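Local structure of endo-beta-1,4-glucanase (Ampullaria crossean, 5XBU) at residues 125-130 / 137-142; 103-108 / 166-171; 49-54 / 107-112; 89-94 / 118-123. The protein probably hydrolyses internal beta-1,4-glucosidic bonds of cellulose, as expected of a glycoside hydrolase family 45 endoglucanase. All coordinates share one frame; numbering follows the deposited sequence. Where two conformers were deposited one is given.

Contact 1 of 4, residues 125-130 / 137-142; sequences GKPGTN and YEVHFD
Pro-127 and Glu-138 bring the two backbones to within 5.6 Å (CA to CA), where the type II beta turn 126-129 leans on the loop that runs into strand 140-144. The turn is closed on Lys-126 O, which takes both Thr-129 N and, at 2.7 Å and in the carbonyl plane, Thr-129 OG1. Gly-128 sits at its third position with positive phi (102°), where a side chain would press on the preceding carbonyl. Against this turn stands the carboxylate of Glu-138. Its CG lies between the backbone N and the carbonyl carbon (chi1 69°) and the chain is extended beyond, which carries the acid to Pro-127, whose CB is 3.7 Å from Glu-138 OE2. Pro-127 CG reaches on to Val-139 CB, in the next residue of the chain, 4.2 Å away. The polar links are made through two waters. One accepts from Gly-128 N and Asn-130 N and donates to Glu-138 OE1 at 2.6 Å; the other donates to Gly-125 O and, at 2.7 Å, to Glu-138 O. The second carboxylate oxygen, OE2, is bonded to Trp-162 NE1, so both oxygens of this buried acid have partners. Trp-162, on strand 160-165, also touches Pro-127 and Val-139, while strands 22-30 and 57-60 flank strand 140-144 in the sheet.

Contact 2 of 4, residues 103-108 / 166-171; sequences PVVFMV and PCPGDL
Met-107, Leu-171 and Val-105 account for most of the 258 Å² buried where strand 104-108 meets the start of helix 169-175. Met-107 leaves the strand with CG anti to its backbone N (chi1 -174°), runs on extended through chi2 and bends at chi3 (71°), which turns CE toward the first turn of the helix. Its side chain and that of Leu-171 slide past each other in opposite directions: Met-107 SD lies 3.9 Å from Leu-171 CB, and Met-107 CE is 4.0 Å from Leu-171 CD2. The same end of the methionine lies against the helix backbone, with SD and CE each 3.4 Å from Leu-171 O. Val-105, two residues earlier and facing the same way, sends CG1 tip to tip against the ring of Pro-168, 3.8 Å from its CD atom. Pro-168 holds the N-cap position of the helix. Cys-167 SG also approaches Met-107 SD at 4.1 Å, and its disulfide to Cys-81 ties the segment 166-171 to strand 81-86, the antiparallel neighbour of strand 104-108. Tyr-175, one turn further along the helix, also touches Met-107. Across the interface the contacts are thus mostly apolar, made by methyl groups, methylenes and sulfur, with a helix carbonyl oxygen against the thioether end; specific ties at this helix end include the Cys-81 to Cys-167 disulfide and the salt bridge of Asp-170 to Lys-55.

Contact 3 of 4, residues 49-54 / 107-112; sequences FPWNLQ and MVTNAC
Trp-51 and Asn-52, neighbours on the short helix 50-54, meet the end of strand 104-108 and the residue that follows it in two different ways. The Trp-51 indole crosses the side chain of Met-107 at about a right angle, and its benzo corner approaches the methyl obliquely, with Trp-51 CZ3 3.6 Å from Met-107 CE. Thr-109 CG2 comes to the same corner from another direction, near the ring plane at the edge, 4.1 Å from Trp-51 CZ3. The side chains of Asn-52 and Thr-109 pass each other in opposite directions, and Thr-109 OG1 donates to Asn-52 OD1 over 2.8 Å. The hydroxyl lies in the carbonyl plane on a lone pair, at a C=O...O angle of 133°. Asn-52 has CG anti to its backbone N (chi1 -169°), which carries the amide out to the threonine, while its own CB lies 3.7 Å above one face of the Trp-51 ring, toward the rim. The hydrogen bond thus satisfies a buried amide oxygen beside an otherwise apolar contact. The far side of the indole is anchored by Trp-51 NE1 to Gln-177 OE1. Helix 169-175 borders the cluster through Asn-174 on Trp-51, and Val-57 of strand 57-60, the parallel partner of strand 104-108, touches both Asn-52 and Thr-109.

Contact 4 of 4, residues 89-94 / 118-123; sequences GFVPGK and EEWCGI
A type II beta turn, Val-91 to Lys-94, in the long loop between strands 81-86 and 104-108 packs against helix 118-121 of this double-psi beta-barrel domain. Lys-94 N to Val-91 O (2.9 Å) closes the turn, and the residues at its two ends make the contact. Both meet the six-membered ring of Trp-120 at its edge, near the ring plane: Val-91 CG2 lies 3.9 Å from Trp-120 CH2, and Lys-94 CB 4.1 Å from Trp-120 CZ2. Beyond CG the lysine is extended and forms a salt bridge, Lys-94 NZ donating to Glu-119 OE1 at 2.9 Å. The ammonium meets that oxygen on its syn side, 35° out of the carboxylate plane. Glu-119, with CG anti to its backbone N (chi1 174°), is also stretched out, and its CG rests 3.9 Å above one face of the adjacent indole, toward the rim. His-135 NE2 is a second partner of Glu-119 OE1, so one carboxylate oxygen takes both Lys-94 and His-135. His-135 also meets the Trp-120 ring, as does His-140 of strand 140-144; Ser-26 and Thr-28 of strand 22-30 touch the indole too, placing the helix beside that pair of parallel strands.

Contact 3 is the buried one, with all its touching residues inside the protein; the others are partly buried, and contacts 1 and 4 each include an exposed residue. Contacts 2 and 3 share Met-107 and dock two helices, 169-175 and 50-54, on strand 104-108. Contacts 3 and 4, with centres about 21 Å apart, lie on opposite sides of the chain's centre, yet the Cys-112 to Cys-121 disulfide connects their segments. Contact 4 also touches contact 1, where Ile-123 packs on Val-139. The chemistry shifts accordingly: apolar and sulfur-rich in contact 2, one buried hydrogen bond in contact 3, water bridges in contact 1, and a salt bridge in contact 4.

Contact 1 of 4, residues 125-130 / 137-142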
loop_
_atom_site.group_PDB
_atom_site.type_symbol
_atom_site.label_atom_id
_atom_site.label_comp_id
_atom_site.label_asym_id
_atom_site.label_seq_id
_atom_site.Cartn_x
_atom_site.Cartn_y
_atom_site.Cartn_z
ATOM N N GLY A 125 -8.110 1.041 -12.814
ATOM C CA GLY A 125 -8.493 -0.353 -12.788
ATOM C C GLY A 125 -7.616 -1.089 -11.807
ATOM O O GLY A 125 -6.534 -0.615 -11.452
ATOM N N LYS A 126 -8.077 -2.257 -11.393
ATOM C CA LYS A 126 -7.355 -3.087 -10.449
ATOM C C LYS A 126 -6.125 -3.700 -11.124
ATOM O O LYS A 126 -6.009 -3.732 -12.361
ATOM C CB LYS A 126 -8.290 -4.201 -9.966
ATOM C CG LYS A 126 -8.759 -5.134 -11.098
ATOM C CD LYS A 126 -9.594 -6.281 -10.606
ATOM C CE LYS A 126 -8.786 -7.528 -10.636
ATOM N NZ LYS A 126 -9.568 -8.691 -10.172
ATOM N N PRO A 127 -5.191 -4.234 -10.330
ATOM C CA PRO A 127 -4.058 -4.960 -10.925
ATOM C C PRO A 127 -4.565 -6.082 -11.827
ATOM O O PRO A 127 -5.539 -6.750 -11.515
ATOM C CB PRO A 127 -3.295 -5.484 -9.705
ATOM C CG PRO A 127 -3.608 -4.471 -8.632
ATOM C CD PRO A 127 -5.100 -4.178 -8.862
ATOM N N GLY A 128 -3.909 -6.280 -12.983
ATOM C CA GLY A 128 -4.331 -7.236 -14.002
ATOM C C GLY A 128 -5.029 -6.615 -15.172
ATOM O O GLY A 128 -5.234 -7.289 -16.193
ATOM N N THR A 129 -5.398 -5.349 -15.056
ATOM C CA THR A 129 -6.123 -4.681 -16.113
ATOM C C THR A 129 -5.278 -3.685 -16.869
ATOM O O THR A 129 -5.812 -2.968 -17.726
ATOM C CB THR A 129 -7.390 -3.995 -15.611
ATOM O OG1 THR A 129 -7.050 -2.933 -14.710
ATOM C CG2 THR A 129 -8.321 -4.985 -14.951
ATOM N N ASN A 130 -3.977 -3.615 -16.569
ATOM C CA ASN A 130 -3.033 -2.762 -17.299
ATOM C C ASN A 130 -3.323 -1.279 -17.134
ATOM O O ASN A 130 -2.950 -0.464 -17.998
ATOM C CB ASN A 130 -2.908 -3.159 -18.765
ATOM C CG ASN A 130 -2.519 -4.601 -18.911
ATOM O OD1 ASN A 130 -1.666 -5.084 -18.200
ATOM N ND2 ASN A 130 -3.134 -5.298 -19.840
ATOM N N TYR A 137 2.961 2.509 -12.468
ATOM C CA TYR A 137 2.760 1.359 -11.589
ATOM C C TYR A 137 1.293 0.970 -11.525
ATOM O O TYR A 137 0.407 1.828 -11.451
ATOM C CB TYR A 137 3.280 1.648 -10.164
ATOM C CG TYR A 137 4.747 1.984 -10.189
ATOM C CD1 TYR A 137 5.684 0.982 -10.298
ATOM C CD2 TYR A 137 5.157 3.300 -10.144
ATOM C CE1 TYR A 137 7.055 1.276 -10.376
ATOM C CE2 TYR A 137 6.531 3.615 -10.220
ATOM C CZ TYR A 137 7.450 2.595 -10.318
ATOM O OH TYR A 137 8.791 2.953 -10.407
ATOM N N GLU A 138 1.052 -0.335 -11.499
ATOM C CA GLU A 138 -0.324 -0.857 -11.452
ATOM C C GLU A 138 -1.002 -0.696 -10.103
ATOM O O GLU A 138 -2.212 -0.932 -10.011
ATOM C CB GLU A 138 -0.382 -2.321 -11.858
ATOM C CG GLU A 138 0.260 -3.254 -10.878
ATOM C CD GLU A 138 0.041 -4.716 -11.159
ATOM O OE1 GLU A 138 -0.452 -5.068 -12.264
ATOM O OE2 GLU A 138 0.324 -5.527 -10.245
ATOM N N VAL A 139 -0.247 -0.394 -9.054
ATOM C CA VAL A 139 -0.779 -0.255 -7.714
ATOM C C VAL A 139 0.179 0.633 -6.941
ATOM O O VAL A 139 1.374 0.726 -7.264
ATOM C CB VAL A 139 -0.963 -1.637 -7.035
ATOM C CG1 VAL A 139 0.340 -2.312 -6.750
ATOM C CG2 VAL A 139 -1.838 -1.550 -5.798
ATOM N N HIS A 140 -0.362 1.294 -5.922
ATOM C CA HIS A 140 0.390 2.155 -5.024
ATOM C C HIS A 140 0.096 1.739 -3.594
ATOM O O HIS A 140 -1.056 1.482 -3.249
ATOM C CB HIS A 140 0.004 3.605 -5.224
ATOM C CG HIS A 140 0.843 4.539 -4.442
ATOM N ND1 HIS A 140 2.105 4.876 -4.872
ATOM C CD2 HIS A 140 0.631 5.146 -3.250
ATOM C CE1 HIS A 140 2.633 5.667 -3.958
ATOM N NE2 HIS A 140 1.768 5.857 -2.970
ATOM N N PHE A 141 1.117 1.740 -2.744
ATOM C CA PHE A 141 0.961 1.489 -1.309
ATOM C C PHE A 141 1.392 2.720 -0.526
ATOM O O PHE A 141 2.574 3.068 -0.518
ATOM C CB PHE A 141 1.707 0.236 -0.861
ATOM C CG PHE A 141 1.159 -0.995 -1.502
ATOM C CD1 PHE A 141 -0.064 -1.528 -1.080
ATOM C CD2 PHE A 141 1.806 -1.608 -2.581
ATOM C CE1 PHE A 141 -0.618 -2.623 -1.705
ATOM C CE2 PHE A 141 1.249 -2.717 -3.190
ATOM C CZ PHE A 141 0.046 -3.226 -2.769
ATOM N N ASP A 142 0.440 3.360 0.154
ATOM C CA ASP A 142 0.746 4.443 1.073
ATOM C C ASP A 142 1.004 3.807 2.432
ATOM O O ASP A 142 0.166 3.066 2.944
ATOM C CB ASP A 142 -0.410 5.442 1.109
ATOM C CG ASP A 142 0.030 6.865 1.401
ATOM O OD1 ASP A 142 1.224 7.105 1.632
ATOM O OD2 ASP A 142 -0.877 7.727 1.397
HETATM O O HOH W 1 -4.831 -0.920 -9.272
HETATM O O HOH W 2 -2.127 -4.340 -14.154
#

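Contact 2 of 4, residues 103-108 / 166-171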
loop_
_atom_site.group_PDB
_atom_site.type_symbol
_atom_site.label_atom_id
_atom_site.label_comp_id
_atom_site.label_asym_id
_atom_site.label_seq_id
_atom_site.Cartn_x
_atom_site.Cartn_y
_atom_site.Cartn_z
ATOM N N PRO A 103 12.816 -7.204 2.507
ATOM C CA PRO A 103 11.374 -7.121 2.282
ATOM C C PRO A 103 10.657 -6.785 3.579
ATOM O O PRO A 103 11.152 -7.024 4.681
ATOM C CB PRO A 103 11.011 -8.525 1.808
ATOM C CG PRO A 103 12.055 -9.420 2.370
ATOM C CD PRO A 103 13.308 -8.593 2.499
ATOM N N VAL A 104 9.479 -6.201 3.429
ATOM C CA VAL A 104 8.626 -5.905 4.574
ATOM C C VAL A 104 7.187 -6.232 4.189
ATOM O O VAL A 104 6.738 -5.894 3.094
ATOM C CB VAL A 104 8.762 -4.433 5.027
ATOM C CG1 VAL A 104 7.917 -4.166 6.239
ATOM C CG2 VAL A 104 10.234 -4.057 5.328
ATOM N N VAL A 105 6.482 -6.881 5.097
ATOM C CA VAL A 105 5.074 -7.231 4.939
ATOM C C VAL A 105 4.210 -6.168 5.605
ATOM O O VAL A 105 4.413 -5.826 6.776
ATOM C CB VAL A 105 4.782 -8.631 5.504
ATOM C CG1 VAL A 105 3.279 -8.960 5.448
ATOM C CG2 VAL A 105 5.590 -9.713 4.790
ATOM N N PHE A 106 3.215 -5.677 4.865
ATOM C CA PHE A 106 2.271 -4.684 5.353
ATOM C C PHE A 106 0.860 -5.248 5.257
ATOM O O PHE A 106 0.516 -5.932 4.286
ATOM C CB PHE A 106 2.314 -3.402 4.529
ATOM C CG PHE A 106 3.641 -2.684 4.597
ATOM C CD1 PHE A 106 4.687 -3.090 3.790
ATOM C CD2 PHE A 106 3.841 -1.627 5.471
ATOM C CE1 PHE A 106 5.923 -2.454 3.857
ATOM C CE2 PHE A 106 5.071 -0.982 5.553
ATOM C CZ PHE A 106 6.108 -1.415 4.738
ATOM N N MET A 107 0.010 -4.903 6.213
ATOM C CA MET A 107 -1.403 -5.269 6.164
ATOM C C MET A 107 -2.252 -4.100 5.695
ATOM O O MET A 107 -2.071 -2.960 6.133
ATOM C CB MET A 107 -1.871 -5.760 7.538
ATOM C CG MET A 107 -3.310 -6.302 7.501
ATOM S SD MET A 107 -3.735 -7.244 8.974
ATOM C CE MET A 107 -3.836 -5.918 10.194
ATOM N N VAL A 108 -3.204 -4.397 4.806
ATOM C CA VAL A 108 -4.152 -3.404 4.320
ATOM C C VAL A 108 -5.156 -3.074 5.415
ATOM O O VAL A 108 -5.949 -3.928 5.822
ATOM C CB VAL A 108 -4.890 -3.932 3.082
ATOM C CG1 VAL A 108 -5.926 -2.943 2.638
ATOM C CG2 VAL A 108 -3.887 -4.291 1.973
ATOM N N PRO A 166 0.181 -14.586 2.957
ATOM C CA PRO A 166 -0.541 -14.766 4.218
ATOM C C PRO A 166 -0.027 -13.790 5.268
ATOM O O PRO A 166 1.173 -13.539 5.385
ATOM C CB PRO A 166 -0.220 -16.212 4.608
ATOM C CG PRO A 166 0.203 -16.862 3.359
ATOM C CD PRO A 166 0.828 -15.825 2.497
ATOM N N CYS A 167 -0.931 -13.237 6.063
ATOM C CA CYS A 167 -0.492 -12.310 7.099
ATOM C C CYS A 167 0.256 -13.031 8.210
ATOM O O CYS A 167 -0.122 -14.132 8.611
ATOM C CB CYS A 167 -1.660 -11.552 7.729
ATOM S SG CYS A 167 -2.455 -10.365 6.626
ATOM N N PRO A 168 1.298 -12.411 8.749
ATOM C CA PRO A 168 1.899 -12.907 9.976
ATOM C C PRO A 168 0.834 -13.009 11.066
ATOM O O PRO A 168 -0.154 -12.266 11.079
ATOM C CB PRO A 168 2.943 -11.832 10.285
ATOM C CG PRO A 168 3.296 -11.233 8.892
ATOM C CD PRO A 168 1.948 -11.180 8.268
ATOM N N GLY A 169 1.053 -13.935 12.002
ATOM C CA GLY A 169 0.012 -14.238 12.971
ATOM C C GLY A 169 -0.401 -13.048 13.818
ATOM O O GLY A 169 -1.571 -12.897 14.162
ATOM N N ASP A 170 0.550 -12.187 14.175
ATOM C CA ASP A 170 0.183 -11.043 15.001
ATOM C C ASP A 170 -0.728 -10.086 14.245
ATOM O O ASP A 170 -1.679 -9.544 14.819
ATOM C CB ASP A 170 1.421 -10.308 15.501
ATOM C CG ASP A 170 2.218 -9.675 14.379
ATOM O OD1 ASP A 170 2.691 -10.418 13.497
ATOM O OD2 ASP A 170 2.381 -8.437 14.390
ATOM N N LEU A 171 -0.458 -9.872 12.953
ATOM C CA LEU A 171 -1.289 -8.985 12.146
ATOM C C LEU A 171 -2.652 -9.600 11.901
ATOM O O LEU A 171 -3.667 -8.897 11.922
ATOM C CB LEU A 171 -0.572 -8.644 10.835
ATOM C CG LEU A 171 0.562 -7.634 10.988
ATOM C CD1 LEU A 171 1.391 -7.570 9.722
ATOM C CD2 LEU A 171 0.028 -6.269 11.351
#

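Contact 3 of 4, residues 49-54 / 107-112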
loop_
_atom_site.group_PDB
_atom_site.type_symbol
_atom_site.label_atom_id
_atom_site.label_comp_id
_atom_site.label_asym_id
_atom_site.label_seq_id
_atom_site.Cartn_x
_atom_site.Cartn_y
_atom_site.Cartn_z
ATOM N N PHE A 49 -7.133 1.727 16.624
ATOM C CA PHE A 49 -6.368 0.990 17.613
ATOM C C PHE A 49 -4.906 1.414 17.529
ATOM O O PHE A 49 -4.390 1.643 16.425
ATOM C CB PHE A 49 -6.446 -0.514 17.369
ATOM C CG PHE A 49 -7.841 -1.093 17.398
ATOM C CD1 PHE A 49 -8.642 -0.974 18.506
ATOM C CD2 PHE A 49 -8.334 -1.797 16.318
ATOM C CE1 PHE A 49 -9.909 -1.523 18.568
ATOM C CE2 PHE A 49 -9.590 -2.361 16.348
ATOM C CZ PHE A 49 -10.396 -2.219 17.475
ATOM N N PRO A 50 -4.205 1.496 18.661
ATOM C CA PRO A 50 -2.787 1.870 18.601
ATOM C C PRO A 50 -1.988 1.034 17.621
ATOM O O PRO A 50 -1.118 1.579 16.924
ATOM C CB PRO A 50 -2.317 1.715 20.060
ATOM C CG PRO A 50 -3.559 2.122 20.853
ATOM C CD PRO A 50 -4.712 1.475 20.053
ATOM N N TRP A 51 -2.235 -0.278 17.548
ATOM C CA TRP A 51 -1.449 -1.088 16.620
ATOM C C TRP A 51 -1.571 -0.596 15.184
ATOM O O TRP A 51 -0.641 -0.775 14.382
ATOM C CB TRP A 51 -1.783 -2.571 16.726
ATOM C CG TRP A 51 -3.200 -2.941 16.344
ATOM C CD1 TRP A 51 -4.224 -3.223 17.194
ATOM C CD2 TRP A 51 -3.723 -3.117 15.015
ATOM N NE1 TRP A 51 -5.346 -3.542 16.482
ATOM C CE2 TRP A 51 -5.066 -3.481 15.141
ATOM C CE3 TRP A 51 -3.164 -3.025 13.739
ATOM C CZ2 TRP A 51 -5.869 -3.724 14.031
ATOM C CZ3 TRP A 51 -3.968 -3.263 12.635
ATOM C CH2 TRP A 51 -5.315 -3.609 12.792
ATOM N N ASN A 52 -2.716 -0.022 14.825
ATOM C CA ASN A 52 -2.952 0.460 13.465
ATOM C C ASN A 52 -2.280 1.805 13.180
ATOM O O ASN A 52 -2.246 2.250 12.030
ATOM C CB ASN A 52 -4.466 0.481 13.210
ATOM C CG ASN A 52 -4.796 0.699 11.765
ATOM O OD1 ASN A 52 -4.147 0.143 10.879
ATOM N ND2 ASN A 52 -5.825 1.509 11.514
ATOM N N LEU A 53 -1.688 2.432 14.190
ATOM C CA LEU A 53 -0.781 3.556 14.017
ATOM C C LEU A 53 0.680 3.149 14.099
ATOM O O LEU A 53 1.544 3.902 13.641
ATOM C CB LEU A 53 -1.065 4.609 15.111
ATOM C CG LEU A 53 -2.429 5.267 14.997
ATOM C CD1 LEU A 53 -2.622 6.234 16.132
ATOM C CD2 LEU A 53 -2.613 5.976 13.644
ATOM N N GLN A 54 0.972 1.983 14.683
ATOM C CA GLN A 54 2.334 1.590 15.042
ATOM C C GLN A 54 2.965 0.572 14.099
ATOM O O GLN A 54 4.202 0.545 13.972
ATOM C CB GLN A 54 2.337 0.964 16.443
ATOM C CG GLN A 54 1.960 1.907 17.550
ATOM C CD GLN A 54 1.561 1.177 18.816
ATOM O OE1 GLN A 54 1.222 -0.004 18.801
ATOM N NE2 GLN A 54 1.594 1.895 19.935
ATOM N N MET A 107 0.010 -4.903 6.213
ATOM C CA MET A 107 -1.403 -5.269 6.164
ATOM C C MET A 107 -2.252 -4.100 5.695
ATOM O O MET A 107 -2.071 -2.960 6.133
ATOM C CB MET A 107 -1.871 -5.760 7.538
ATOM C CG MET A 107 -3.310 -6.302 7.501
ATOM S SD MET A 107 -3.735 -7.244 8.974
ATOM C CE MET A 107 -3.836 -5.918 10.194
ATOM N N VAL A 108 -3.204 -4.397 4.806
ATOM C CA VAL A 108 -4.152 -3.404 4.320
ATOM C C VAL A 108 -5.156 -3.074 5.415
ATOM O O VAL A 108 -5.949 -3.928 5.822
ATOM C CB VAL A 108 -4.890 -3.932 3.082
ATOM C CG1 VAL A 108 -5.926 -2.943 2.638
ATOM C CG2 VAL A 108 -3.887 -4.291 1.973
ATOM N N THR A 109 -5.141 -1.817 5.869
ATOM C CA THR A 109 -6.086 -1.358 6.887
ATOM C C THR A 109 -6.795 -0.078 6.493
ATOM O O THR A 109 -7.656 0.388 7.250
ATOM C CB THR A 109 -5.419 -1.171 8.249
ATOM O OG1 THR A 109 -4.507 -0.086 8.126
ATOM C CG2 THR A 109 -4.736 -2.415 8.731
ATOM N N ASN A 110 -6.494 0.492 5.329
ATOM C CA ASN A 110 -7.063 1.766 4.939
ATOM C C ASN A 110 -6.989 1.846 3.420
ATOM O O ASN A 110 -6.451 0.945 2.779
ATOM C CB ASN A 110 -6.307 2.869 5.686
ATOM C CG ASN A 110 -6.954 4.231 5.604
ATOM O OD1 ASN A 110 -8.134 4.377 5.296
ATOM N ND2 ASN A 110 -6.173 5.257 5.903
ATOM N N ALA A 111 -7.542 2.924 2.862
ATOM C CA ALA A 111 -7.565 3.146 1.421
ATOM C C ALA A 111 -6.940 4.484 1.073
ATOM O O ALA A 111 -7.077 5.456 1.821
ATOM C CB ALA A 111 -9.012 3.158 0.925
ATOM N N CYS A 112 -6.298 4.517 -0.097
ATOM C CA CYS A 112 -5.804 5.739 -0.721
ATOM C C CYS A 112 -6.764 6.051 -1.870
ATOM O O CYS A 112 -6.636 5.469 -2.961
ATOM C CB CYS A 112 -4.377 5.539 -1.237
ATOM S SG CYS A 112 -3.643 7.024 -2.013
#

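Contact 4 of 4, residues 89-94 / 118-123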
loop_
_atom_site.group_PDB
_atom_site.type_symbol
_atom_site.label_atom_id
_atom_site.label_comp_id
_atom_site.label_asym_id
_atom_site.label_seq_id
_atom_site.Cartn_x
_atom_site.Cartn_y
_atom_site.Cartn_z
ATOM N N GLY A 89 15.104 1.184 -6.934
ATOM C CA GLY A 89 14.584 2.283 -7.703
ATOM C C GLY A 89 13.728 3.232 -6.894
ATOM O O GLY A 89 13.396 2.988 -5.731
ATOM N N PHE A 90 13.338 4.311 -7.562
ATOM C CA PHE A 90 12.492 5.373 -7.033
ATOM C C PHE A 90 12.147 6.286 -8.201
ATOM O O PHE A 90 12.794 6.243 -9.253
ATOM C CB PHE A 90 13.171 6.139 -5.887
ATOM C CG PHE A 90 14.473 6.760 -6.295
ATOM C CD1 PHE A 90 15.634 6.012 -6.263
ATOM C CD2 PHE A 90 14.512 8.064 -6.743
ATOM C CE1 PHE A 90 16.844 6.582 -6.639
ATOM C CE2 PHE A 90 15.724 8.638 -7.139
ATOM C CZ PHE A 90 16.874 7.894 -7.071
ATOM N N VAL A 91 11.144 7.133 -7.997
ATOM C CA VAL A 91 10.759 8.108 -9.026
ATOM C C VAL A 91 11.655 9.331 -8.883
ATOM O O VAL A 91 11.751 9.883 -7.777
ATOM C CB VAL A 91 9.281 8.487 -8.882
ATOM C CG1 VAL A 91 8.896 9.593 -9.841
ATOM C CG2 VAL A 91 8.392 7.277 -9.083
ATOM N N PRO A 92 12.320 9.764 -9.953
ATOM C CA PRO A 92 13.275 10.862 -9.810
ATOM C C PRO A 92 12.616 12.109 -9.231
ATOM O O PRO A 92 11.540 12.537 -9.667
ATOM C CB PRO A 92 13.817 11.061 -11.233
ATOM C CG PRO A 92 13.125 10.157 -12.102
ATOM C CD PRO A 92 12.388 9.143 -11.289
ATOM N N GLY A 93 13.254 12.664 -8.205
ATOM C CA GLY A 93 12.778 13.862 -7.550
ATOM C C GLY A 93 11.692 13.611 -6.534
ATOM O O GLY A 93 11.231 14.564 -5.887
ATOM N N LYS A 94 11.279 12.345 -6.358
ATOM C CA LYS A 94 10.136 11.961 -5.540
ATOM C C LYS A 94 10.449 10.730 -4.699
ATOM O O LYS A 94 9.561 9.909 -4.424
ATOM C CB LYS A 94 8.916 11.768 -6.427
ATOM C CG LYS A 94 8.534 13.096 -7.047
ATOM C CD LYS A 94 7.392 13.033 -7.995
ATOM C CE LYS A 94 6.944 14.439 -8.339
ATOM N NZ LYS A 94 6.192 14.450 -9.594
ATOM N N GLU A 118 -4.267 11.977 -7.009
ATOM C CA GLU A 118 -4.188 11.631 -8.426
ATOM C C GLU A 118 -2.839 11.036 -8.796
ATOM O O GLU A 118 -2.780 10.010 -9.486
ATOM C CB GLU A 118 -4.468 12.854 -9.298
ATOM C CG GLU A 118 -4.233 12.626 -10.809
ATOM C CD GLU A 118 -5.111 11.568 -11.469
ATOM O OE1 GLU A 118 -6.157 11.152 -10.936
ATOM O OE2 GLU A 118 -4.787 11.196 -12.616
ATOM N N GLU A 119 -1.748 11.691 -8.398
ATOM C CA GLU A 119 -0.428 11.314 -8.896
ATOM C C GLU A 119 -0.129 9.842 -8.641
ATOM O O GLU A 119 0.393 9.135 -9.523
ATOM C CB GLU A 119 0.631 12.190 -8.217
ATOM C CG GLU A 119 2.050 11.765 -8.567
ATOM C CD GLU A 119 3.119 12.743 -8.111
ATOM O OE1 GLU A 119 4.282 12.505 -8.485
ATOM O OE2 GLU A 119 2.820 13.728 -7.404
ATOM N N TRP A 120 -0.362 9.392 -7.405
ATOM C CA TRP A 120 0.045 8.067 -6.970
ATOM C C TRP A 120 -1.092 7.061 -6.991
ATOM O O TRP A 120 -0.864 5.889 -7.298
ATOM C CB TRP A 120 0.645 8.119 -5.558
ATOM C CG TRP A 120 1.862 8.975 -5.443
ATOM C CD1 TRP A 120 1.943 10.207 -4.862
ATOM C CD2 TRP A 120 3.185 8.668 -5.920
ATOM N NE1 TRP A 120 3.225 10.683 -4.945
ATOM C CE2 TRP A 120 4.006 9.757 -5.577
ATOM C CE3 TRP A 120 3.768 7.571 -6.572
ATOM C CZ2 TRP A 120 5.366 9.786 -5.857
ATOM C CZ3 TRP A 120 5.126 7.609 -6.859
ATOM C CH2 TRP A 120 5.904 8.711 -6.509
ATOM N N CYS A 121 -2.310 7.472 -6.631
ATOM C CA CYS A 121 -3.418 6.537 -6.467
ATOM C C CYS A 121 -4.447 6.632 -7.575
ATOM O O CYS A 121 -5.412 5.863 -7.562
ATOM C CB CYS A 121 -4.075 6.719 -5.096
ATOM S SG CYS A 121 -2.832 6.365 -3.814
ATOM N N GLY A 122 -4.246 7.530 -8.544
ATOM C CA GLY A 122 -5.118 7.658 -9.709
ATOM C C GLY A 122 -4.835 6.564 -10.714
ATOM O O GLY A 122 -4.078 6.727 -11.682
ATOM N N ILE A 123 -5.422 5.407 -10.424
ATOM C CA ILE A 123 -5.268 4.186 -11.197
ATOM C C ILE A 123 -6.696 3.700 -11.447
ATOM O O ILE A 123 -7.423 3.424 -10.495
ATOM C CB ILE A 123 -4.429 3.111 -10.482
ATOM C CG1 ILE A 123 -3.118 3.721 -9.954
ATOM C CG2 ILE A 123 -4.174 1.957 -11.435
ATOM C CD1 ILE A 123 -2.261 2.758 -9.178
#